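Local coordinates for ABC transporter substrate-binding protein (Rhizobium radiobacter, PDB 6TFX) that binds the opine mannopinic acid as the solute-binding protein of an ABC transporter, consistent with delivering mannityl-opines for import, at residues A[22-27]-A[104-109]; A[16-21]-A[30-35]; A[396-401]-A[410-415]. One frame throughout, in Å; residues are numbered along the deposited sequence.

Contact 1. Residues A[22-27]-A[104-109]; sequences FATTTS and SAFSGD. With N72 ((2~{R})-2-[[(3~{R},4~{R},5~{S})-3,4,5,6-tetrakis(oxidanyl)-2-oxidanylidene-hexyl]amino]pentanedioic acid), chain C.
Phe-22 and Ser-104 meet in a loop-to-loop packing contact, where the turn leading into helix 26-35 lies against the loop between helix 88-98 and strand 113-118, beside the mannopinic acid pocket. No hydrogen bond joins the two segments; aromatic rings do the work. The Phe-22 ring takes Ser-104 CA over one face, with Phe-22 CZ 3.5 Å from Ser-104 N, while Phe-22 CD1 touches Ala-105 CB at 4.0 Å. Phe-106 answers from the other segment: its CZ approaches Ala-23 O at 3.3 Å, the oxygen lying in the ring plane at the edge, where the ring hydrogens carry a weak positive charge. Both loops are braced internally. Thr-24 OG1 donates to Phe-22 O at 2.8 Å, from above the carbonyl plane, because chi1 of -59° sets the hydroxyl beside its own backbone N. Within 104-109, Ser-104 OG accepts from Phe-106 N (3.0 Å), an ST turn, and is also bonded to Ala-98 O. With no directed bond between the segments, their fit rests on ring packing and the weak C-H edge to Ala-23 O, while the directed hydrogen bond, Thr-26 N to OXT (3.0 Å, 154° at the hydrogen), goes to the ligand carboxylate.

Contact 2. Residues A[16-21]-A[30-35]; sequences TTLDPH and TLVSYI
Leu-18 and Pro-20 pack against one side of helix 26-35, in a buried contact made almost wholly of aliphatic side chains. Leu-18 carries most of it and divides its two methyls between different helix residues. Its CD2 reaches Leu-31 CB at 3.7 Å, and the same methyl also lies near Leu-31 CD1. The other branch turns to the next helical turn, where Leu-18 CD1 meets Ile-35 CD1 at 4.2 Å, the two side chains crossing at about a right angle. Val-32, the residue after Leu-31, likewise shares out its methyls. With chi1 at 157°, CG1 is placed opposite the backbone N and meets the proline ring, Val-32 CG1 to Pro-20 CB being 3.8 Å. The second methyl rests against the loop backbone, Val-32 CG2 lying 3.9 Å from Leu-18 O.

Hydrogen bonds do not cross the contact, but they shape the loop that presents these side chains. Thr-17 OG1 accepts from Asp-19 N at 3.0 Å in an ST turn, and Asp-19 OD1 accepts from His-21 N at 2.8 Å in an Asx turn, the donor standing above the carboxylate plane. The CB atoms of Thr-17 and Asp-19 are directed away from the helix. Asp-19 OD2 forms a salt bridge with Lys-97, so each carboxylate oxygen has a partner; Lys-97 also bonds His-21 ND1. On the helix, Ser-33 OG donates in plane to a lone pair of Thr-30 O at 2.7 Å.

The apolar layer continues into the sheet, on which helix and loop both pack: Leu-18 and Ile-35 share Val-172 of strand 170-176, Leu-31 and Ile-35 reach Leu-183 of strand 180-185, and Leu-31 also meets Tyr-201 of strand 198-203.

Contact 3. Residues A[396-401]-A[410-415]; sequences LTQFYH and TQVVNF
The C-terminal end of helix 392-400 is met here by the loop that runs on towards helix 422-430, with Val-413 set against Phe-399 and Gln-398. Val-413 CG2 stands almost exactly over the centre of the Phe-399 ring, 3.4 Å from its centroid and 6° off the ring normal, a CH-pi contact. That methyl occupies the slot between its own backbone N and carbonyl carbon, because chi1 of -76° gives CG1 the position opposite the carbonyl. Its neighbour Val-412 lays CG1 against Gln-398 CB at 4.0 Å; the far end of the glutamine accepts from Arg-388 through OE1.

Two hydrogen bonds tie the segments together. Val-413 N donates to Gln-398 O at 3.0 Å with an angle of 151° at the hydrogen. Asn-414 ND2 donates to His-401 O at 2.9 Å; the acceptor lies near the amide plane, but the donor sits well above the plane of the His-401 carbonyl. Asn-414 ND2 also bonds Cys-418 O, while Asn-414 OD1 is bonded to Ser-416 OG. Asn-414 CA adds a C-H...O contact to Phe-399 O at 3.1 Å. Asn-414 is the centre of an inverse gamma turn, and its side chain bridges the chain just beyond the helix and the backbone of Cys-418, a magnesium ligand: a helix C-terminus where the returning loop bonds the carbonyls of Gln-398 and, one residue past the helix, His-401, next to the magnesium site.

In the fold
Contacts 2 and 3 are buried, whereas contact 1 is only partly so and lies nearest the centre of the chain. Contacts 1 and 2 share helix 26-35 and alternate along the sequence; they touch directly, with a probable hydrogen bond from Ala-105 N to His-21 O. Contact 3 follows later in the chain, its centre about 22 Å from that of contact 2, but it approaches contact 1 at Asp-109 and Gln-398, a close polar pair. Chemistry differs with place: aliphatic packing of loop on helix in contact 2, aromatic rings against loop backbone in contact 1, whose 22-27 segment goes on to the ligand, and hydrogen bonds combined with CH-pi packing at the helix end in contact 3.

Contact 1. Residues A[22-27]-A[104-109]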
loop_
_atom_site.group_PDB
_atom_site.type_symbol
_atom_site.label_atom_id
_atom_site.label_comp_id
_atom_site.label_asym_id
_atom_site.label_seq_id
_atom_site.Cartn_x
_atom_site.Cartn_y
_atom_site.Cartn_z
ATOM N N PHE A 22 8.853 -1.433 7.769
ATOM C CA PHE A 22 8.519 -2.773 7.272
ATOM C C PHE A 22 7.028 -2.986 7.051
ATOM O O PHE A 22 6.663 -3.876 6.298
ATOM C CB PHE A 22 9.070 -3.882 8.169
ATOM C CG PHE A 22 10.568 -3.955 8.108
ATOM C CD1 PHE A 22 11.206 -4.645 7.075
ATOM C CD2 PHE A 22 11.349 -3.400 9.122
ATOM C CE1 PHE A 22 12.611 -4.726 7.029
ATOM C CE2 PHE A 22 12.749 -3.510 9.092
ATOM C CZ PHE A 22 13.364 -4.172 8.047
ATOM N N ALA A 23 6.170 -2.229 7.755
ATOM C CA ALA A 23 4.729 -2.453 7.669
ATOM C C ALA A 23 4.261 -2.316 6.221
ATOM O O ALA A 23 4.464 -1.266 5.605
ATOM C CB ALA A 23 3.995 -1.482 8.585
ATOM N N THR A 24 3.688 -3.416 5.682
ATOM C CA THR A 24 3.296 -3.527 4.272
ATOM C C THR A 24 1.836 -3.890 4.061
ATOM O O THR A 24 1.208 -3.350 3.151
ATOM C CB THR A 24 4.216 -4.557 3.604
ATOM O OG1 THR A 24 5.577 -4.124 3.741
ATOM C CG2 THR A 24 3.885 -4.789 2.132
ATOM N N THR A 25 1.285 -4.810 4.890
ATOM C CA THR A 25 -0.122 -5.167 4.700
ATOM C C THR A 25 -0.986 -3.940 5.018
ATOM O O THR A 25 -0.576 -3.077 5.813
ATOM C CB THR A 25 -0.514 -6.337 5.601
ATOM O OG1 THR A 25 -0.473 -5.899 6.950
ATOM C CG2 THR A 25 0.397 -7.579 5.405
ATOM N N THR A 26 -2.197 -3.878 4.444
ATOM C CA THR A 26 -3.066 -2.728 4.751
ATOM C C THR A 26 -3.275 -2.613 6.276
ATOM O O THR A 26 -3.231 -1.497 6.818
ATOM C CB THR A 26 -4.422 -2.901 4.062
ATOM O OG1 THR A 26 -4.210 -2.756 2.662
ATOM C CG2 THR A 26 -5.432 -1.840 4.502
ATOM N N SER A 27 -3.498 -3.750 6.962
ATOM C CA SER A 27 -3.765 -3.685 8.401
ATOM C C SER A 27 -2.582 -3.103 9.186
ATOM O O SER A 27 -2.778 -2.239 10.041
ATOM C CB SER A 27 -4.144 -5.050 8.949
ATOM O OG SER A 27 -4.517 -4.890 10.310
ATOM N N SER A 104 15.134 -1.751 6.257
ATOM C CA SER A 104 13.926 -1.126 5.748
ATOM C C SER A 104 13.472 -1.872 4.503
ATOM O O SER A 104 14.319 -2.359 3.742
ATOM C CB SER A 104 14.266 0.308 5.355
ATOM O OG SER A 104 13.190 0.935 4.674
ATOM N N ALA A 105 12.157 -1.947 4.295
ATOM C CA ALA A 105 11.617 -2.591 3.095
ATOM C C ALA A 105 11.441 -1.543 1.991
ATOM O O ALA A 105 11.088 -1.900 0.863
ATOM C CB ALA A 105 10.269 -3.234 3.408
ATOM N N PHE A 106 11.681 -0.255 2.312
ATOM C CA PHE A 106 11.408 0.866 1.410
ATOM C C PHE A 106 12.624 1.710 1.046
ATOM O O PHE A 106 12.472 2.856 0.599
ATOM C CB PHE A 106 10.309 1.737 2.055
ATOM C CG PHE A 106 9.122 0.956 2.580
ATOM C CD1 PHE A 106 8.391 0.113 1.737
ATOM C CD2 PHE A 106 8.745 1.039 3.917
ATOM C CE1 PHE A 106 7.302 -0.627 2.225
ATOM C CE2 PHE A 106 7.627 0.340 4.389
ATOM C CZ PHE A 106 6.934 -0.516 3.550
ATOM N N SER A 107 13.837 1.152 1.206
ATOM C CA SER A 107 15.062 1.907 0.982
ATOM C C SER A 107 15.213 2.465 -0.425
ATOM O O SER A 107 15.777 3.538 -0.566
ATOM C CB SER A 107 16.292 1.080 1.324
ATOM O OG SER A 107 16.405 -0.033 0.452
ATOM N N GLY A 108 14.726 1.739 -1.446
ATOM C CA GLY A 108 14.882 2.188 -2.834
ATOM C C GLY A 108 14.244 3.538 -3.122
ATOM O O GLY A 108 14.758 4.307 -3.938
ATOM N N ASP A 109 13.149 3.859 -2.416
ATOM C CA ASP A 109 12.468 5.159 -2.583
ATOM C C ASP A 109 13.412 6.332 -2.209
ATOM O O ASP A 109 13.224 7.452 -2.691
ATOM C CB ASP A 109 11.260 5.220 -1.623
ATOM C CG ASP A 109 10.043 4.410 -2.038
ATOM O OD1 ASP A 109 9.981 4.001 -3.211
ATOM O OD2 ASP A 109 9.131 4.213 -1.177
HETATM O OAB N72 C . -9.990 -7.584 -4.264
HETATM C CAF N72 C . -8.625 -7.124 -4.287
HETATM C CAG N72 C . -7.878 -7.045 -2.914
HETATM O OAC N72 C . -8.732 -7.101 -1.817
HETATM C CAH N72 C . -6.768 -5.992 -2.948
HETATM O OAM N72 C . -6.698 -5.039 -3.938
HETATM C CAI N72 C . -6.242 -5.004 -1.925
HETATM O OAD N72 C . -7.274 -4.584 -1.061
HETATM C CAJ N72 C . -4.938 -5.454 -1.313
HETATM O OAE N72 C . -4.216 -6.245 -1.972
HETATM C CAK N72 C . -4.545 -4.992 0.119
HETATM N N N72 C . -3.423 -4.085 0.084
HETATM C CA N72 C . -2.171 -4.414 0.652
HETATM C C N72 C . -1.910 -5.843 1.041
HETATM O O N72 C . -1.382 -6.845 0.415
HETATM C CB N72 C . -1.051 -3.716 -0.125
HETATM C CG N72 C . 0.366 -4.289 -0.083
HETATM C CD N72 C . 1.454 -3.230 -0.277
HETATM O OE1 N72 C . 1.288 -2.023 0.093
HETATM O OE2 N72 C . 2.537 -3.579 -0.798
HETATM O OXT N72 C . -2.284 -5.864 2.228
#

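Contact 2. Residues A[16-21]-A[30-35]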
loop_
_atom_site.group_PDB
_atom_site.type_symbol
_atom_site.label_atom_id
_atom_site.label_comp_id
_atom_site.label_asym_id
_atom_site.label_seq_id
_atom_site.Cartn_x
_atom_site.Cartn_y
_atom_site.Cartn_z
ATOM N N THR A 16 1.653 -8.080 12.146
ATOM C CA THR A 16 2.917 -8.694 11.749
ATOM C C THR A 16 4.031 -7.764 12.198
ATOM O O THR A 16 4.895 -8.186 12.956
ATOM C CB THR A 16 2.965 -9.023 10.258
ATOM O OG1 THR A 16 1.858 -9.887 9.988
ATOM C CG2 THR A 16 4.273 -9.719 9.862
ATOM N N THR A 17 4.006 -6.495 11.747
ATOM C CA THR A 17 5.039 -5.563 12.184
ATOM C C THR A 17 4.503 -4.166 12.302
ATOM O O THR A 17 3.808 -3.692 11.388
ATOM C CB THR A 17 6.298 -5.600 11.308
ATOM O OG1 THR A 17 7.175 -4.536 11.712
ATOM C CG2 THR A 17 5.993 -5.466 9.821
ATOM N N LEU A 18 4.842 -3.510 13.416
ATOM C CA LEU A 18 4.474 -2.116 13.616
ATOM C C LEU A 18 5.715 -1.223 13.530
ATOM O O LEU A 18 5.663 -0.048 13.901
ATOM C CB LEU A 18 3.614 -1.894 14.886
ATOM C CG LEU A 18 2.273 -2.669 14.896
ATOM C CD1 LEU A 18 1.520 -2.463 16.202
ATOM C CD2 LEU A 18 1.408 -2.298 13.701
ATOM N N ASP A 19 6.821 -1.761 12.915
ATOM C CA ASP A 19 7.973 -0.929 12.581
ATOM C C ASP A 19 7.537 -0.312 11.244
ATOM O O ASP A 19 7.251 -1.046 10.289
ATOM C CB ASP A 19 9.259 -1.760 12.407
ATOM C CG ASP A 19 10.463 -0.992 11.864
ATOM O OD1 ASP A 19 10.269 0.099 11.281
ATOM O OD2 ASP A 19 11.594 -1.500 11.986
ATOM N N PRO A 20 7.409 1.025 11.146
ATOM C CA PRO A 20 6.907 1.618 9.904
ATOM C C PRO A 20 7.777 1.376 8.687
ATOM O O PRO A 20 7.288 1.498 7.553
ATOM C CB PRO A 20 6.827 3.119 10.234
ATOM C CG PRO A 20 7.771 3.325 11.351
ATOM C CD PRO A 20 7.691 2.062 12.164
ATOM N N HIS A 21 9.070 1.044 8.912
ATOM C CA HIS A 21 9.958 0.783 7.771
ATOM C C HIS A 21 9.726 -0.602 7.146
ATOM O O HIS A 21 10.340 -0.907 6.116
ATOM C CB HIS A 21 11.436 0.969 8.144
ATOM C CG HIS A 21 11.739 2.341 8.670
ATOM N ND1 HIS A 21 12.466 2.524 9.829
ATOM C CD2 HIS A 21 11.362 3.550 8.196
ATOM C CE1 HIS A 21 12.519 3.835 10.021
ATOM N NE2 HIS A 21 11.883 4.493 9.062
ATOM N N THR A 30 -2.297 0.581 8.418
ATOM C CA THR A 30 -3.386 1.348 9.050
ATOM C C THR A 30 -3.006 1.650 10.512
ATOM O O THR A 30 -3.060 2.795 10.938
ATOM C CB THR A 30 -4.708 0.590 8.984
ATOM O OG1 THR A 30 -5.039 0.346 7.616
ATOM C CG2 THR A 30 -5.862 1.379 9.645
ATOM N N LEU A 31 -2.583 0.621 11.263
ATOM C CA LEU A 31 -2.174 0.815 12.651
ATOM C C LEU A 31 -1.023 1.815 12.730
ATOM O O LEU A 31 -1.073 2.732 13.540
ATOM C CB LEU A 31 -1.768 -0.536 13.250
ATOM C CG LEU A 31 -2.965 -1.447 13.540
ATOM C CD1 LEU A 31 -2.502 -2.896 13.849
ATOM C CD2 LEU A 31 -3.779 -0.932 14.724
ATOM N N VAL A 32 -0.003 1.673 11.851
ATOM C CA VAL A 32 1.133 2.598 11.816
ATOM C C VAL A 32 0.660 4.053 11.626
ATOM O O VAL A 32 1.188 4.962 12.274
ATOM C CB VAL A 32 2.109 2.106 10.718
ATOM C CG1 VAL A 32 3.014 3.204 10.191
ATOM C CG2 VAL A 32 2.921 0.923 11.253
ATOM N N SER A 33 -0.366 4.263 10.763
ATOM C CA SER A 33 -0.877 5.615 10.511
ATOM C C SER A 33 -1.561 6.241 11.729
ATOM O O SER A 33 -1.807 7.454 11.736
ATOM C CB SER A 33 -1.828 5.633 9.317
ATOM O OG SER A 33 -3.112 5.147 9.672
ATOM N N TYR A 34 -1.898 5.422 12.742
ATOM C CA TYR A 34 -2.544 5.969 13.960
ATOM C C TYR A 34 -1.494 6.249 15.049
ATOM O O TYR A 34 -1.735 7.059 15.944
ATOM C CB TYR A 34 -3.539 4.951 14.538
ATOM C CG TYR A 34 -4.710 4.575 13.635
ATOM C CD1 TYR A 34 -4.908 5.205 12.408
ATOM C CD2 TYR A 34 -5.538 3.502 13.950
ATOM C CE1 TYR A 34 -5.942 4.825 11.552
ATOM C CE2 TYR A 34 -6.586 3.125 13.115
ATOM C CZ TYR A 34 -6.795 3.794 11.920
ATOM O OH TYR A 34 -7.816 3.360 11.094
ATOM N N ILE A 35 -0.368 5.522 15.006
ATOM C CA ILE A 35 0.677 5.580 16.037
ATOM C C ILE A 35 1.749 6.596 15.768
ATOM O O ILE A 35 2.301 7.146 16.723
ATOM C CB ILE A 35 1.321 4.158 16.165
ATOM C CG1 ILE A 35 0.259 3.083 16.527
ATOM C CG2 ILE A 35 2.530 4.117 17.137
ATOM C CD1 ILE A 35 0.715 1.618 16.154
#

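Contact 3. Residues A[396-401]-A[410-415]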
loop_
_atom_site.group_PDB
_atom_site.type_symbol
_atom_site.label_atom_id
_atom_site.label_comp_id
_atom_site.label_asym_id
_atom_site.label_seq_id
_atom_site.Cartn_x
_atom_site.Cartn_y
_atom_site.Cartn_z
ATOM N N LEU A 396 6.431 1.789 -11.157
ATOM C CA LEU A 396 7.308 1.157 -12.141
ATOM C C LEU A 396 8.601 0.638 -11.519
ATOM O O LEU A 396 9.035 -0.471 -11.823
ATOM C CB LEU A 396 7.640 2.131 -13.287
ATOM C CG LEU A 396 6.474 2.463 -14.192
ATOM C CD1 LEU A 396 6.860 3.611 -15.123
ATOM C CD2 LEU A 396 6.015 1.222 -15.033
ATOM N N THR A 397 9.258 1.466 -10.703
ATOM C CA THR A 397 10.528 1.031 -10.131
ATOM C C THR A 397 10.310 -0.168 -9.208
ATOM O O THR A 397 11.074 -1.132 -9.263
ATOM C CB THR A 397 11.207 2.192 -9.378
ATOM O OG1 THR A 397 11.505 3.237 -10.322
ATOM C CG2 THR A 397 12.472 1.741 -8.654
ATOM N N GLN A 398 9.307 -0.085 -8.330
ATOM C CA GLN A 398 9.142 -1.144 -7.321
ATOM C C GLN A 398 8.693 -2.491 -7.871
ATOM O O GLN A 398 9.141 -3.543 -7.391
ATOM C CB GLN A 398 8.167 -0.641 -6.241
ATOM C CG GLN A 398 8.754 0.592 -5.505
ATOM C CD GLN A 398 7.853 1.063 -4.401
ATOM O OE1 GLN A 398 7.151 0.284 -3.777
ATOM N NE2 GLN A 398 7.897 2.358 -4.118
ATOM N N PHE A 399 7.784 -2.462 -8.847
ATOM C CA PHE A 399 7.239 -3.714 -9.380
ATOM C C PHE A 399 7.951 -4.223 -10.633
ATOM O O PHE A 399 7.843 -5.436 -10.918
ATOM C CB PHE A 399 5.766 -3.512 -9.732
ATOM C CG PHE A 399 4.864 -3.486 -8.536
ATOM C CD1 PHE A 399 4.350 -4.677 -8.008
ATOM C CD2 PHE A 399 4.560 -2.284 -7.902
ATOM C CE1 PHE A 399 3.513 -4.656 -6.883
ATOM C CE2 PHE A 399 3.756 -2.264 -6.746
ATOM C CZ PHE A 399 3.209 -3.448 -6.265
ATOM N N TYR A 400 8.607 -3.345 -11.417
ATOM C CA TYR A 400 9.113 -3.774 -12.709
ATOM C C TYR A 400 10.592 -3.494 -13.025
ATOM O O TYR A 400 11.061 -4.032 -14.031
ATOM C CB TYR A 400 8.236 -3.178 -13.835
ATOM C CG TYR A 400 6.754 -3.405 -13.614
ATOM C CD1 TYR A 400 6.227 -4.696 -13.522
ATOM C CD2 TYR A 400 5.876 -2.328 -13.465
ATOM C CE1 TYR A 400 4.869 -4.907 -13.287
ATOM C CE2 TYR A 400 4.518 -2.530 -13.228
ATOM C CZ TYR A 400 4.026 -3.819 -13.100
ATOM O OH TYR A 400 2.686 -4.025 -12.864
ATOM N N HIS A 401 11.311 -2.681 -12.221
ATOM C CA HIS A 401 12.731 -2.445 -12.535
ATOM C C HIS A 401 13.528 -3.658 -12.048
ATOM O O HIS A 401 13.210 -4.196 -10.985
ATOM C CB HIS A 401 13.226 -1.173 -11.856
ATOM C CG HIS A 401 14.604 -0.783 -12.289
ATOM N ND1 HIS A 401 15.730 -1.420 -11.788
ATOM C CD2 HIS A 401 14.993 0.121 -13.219
ATOM C CE1 HIS A 401 16.768 -0.847 -12.388
ATOM N NE2 HIS A 401 16.373 0.089 -13.252
ATOM N N THR A 410 18.399 -5.528 -3.027
ATOM C CA THR A 410 17.575 -4.362 -3.335
ATOM C C THR A 410 16.131 -4.777 -3.716
ATOM O O THR A 410 15.370 -3.947 -4.231
ATOM C CB THR A 410 18.203 -3.611 -4.527
ATOM O OG1 THR A 410 18.520 -4.564 -5.531
ATOM C CG2 THR A 410 19.492 -2.857 -4.140
ATOM N N GLN A 411 15.736 -6.035 -3.419
ATOM C CA GLN A 411 14.398 -6.487 -3.834
ATOM C C GLN A 411 13.285 -5.636 -3.293
ATOM O O GLN A 411 13.366 -5.153 -2.165
ATOM C CB GLN A 411 14.136 -7.954 -3.465
ATOM C CG GLN A 411 13.953 -8.224 -1.975
ATOM C CD GLN A 411 13.530 -9.670 -1.776
ATOM O OE1 GLN A 411 14.134 -10.587 -2.308
ATOM N NE2 GLN A 411 12.462 -9.889 -1.024
ATOM N N VAL A 412 12.223 -5.452 -4.103
ATOM C CA VAL A 412 11.048 -4.767 -3.601
ATOM C C VAL A 412 9.864 -5.699 -3.895
ATOM O O VAL A 412 9.662 -6.683 -3.157
ATOM C CB VAL A 412 10.854 -3.312 -4.093
ATOM C CG1 VAL A 412 9.840 -2.584 -3.214
ATOM C CG2 VAL A 412 12.179 -2.544 -4.105
ATOM N N VAL A 413 9.133 -5.434 -5.006
ATOM C CA VAL A 413 7.964 -6.263 -5.328
ATOM C C VAL A 413 7.946 -6.647 -6.826
ATOM O O VAL A 413 6.862 -6.833 -7.396
ATOM C CB VAL A 413 6.639 -5.595 -4.871
ATOM C CG1 VAL A 413 6.451 -5.728 -3.359
ATOM C CG2 VAL A 413 6.583 -4.126 -5.277
ATOM N N ASN A 414 9.151 -6.859 -7.419
ATOM C CA ASN A 414 9.216 -7.258 -8.823
ATOM C C ASN A 414 9.151 -8.780 -8.837
ATOM O O ASN A 414 10.175 -9.475 -8.935
ATOM C CB ASN A 414 10.449 -6.698 -9.530
ATOM C CG ASN A 414 10.570 -7.106 -10.987
ATOM O OD1 ASN A 414 9.773 -7.923 -11.510
ATOM N ND2 ASN A 414 11.592 -6.547 -11.673
ATOM N N PHE A 415 7.928 -9.276 -8.729
ATOM C CA PHE A 415 7.675 -10.731 -8.710
ATOM C C PHE A 415 7.800 -11.360 -10.078
ATOM O O PHE A 415 7.986 -12.578 -10.167
ATOM C CB PHE A 415 6.265 -11.005 -8.192
ATOM C CG PHE A 415 6.070 -10.492 -6.784
ATOM C CD1 PHE A 415 6.735 -11.086 -5.711
ATOM C CD2 PHE A 415 5.223 -9.418 -6.531
ATOM C CE1 PHE A 415 6.566 -10.600 -4.411
ATOM C CE2 PHE A 415 5.033 -8.958 -5.225
ATOM C CZ PHE A 415 5.728 -9.530 -4.183
#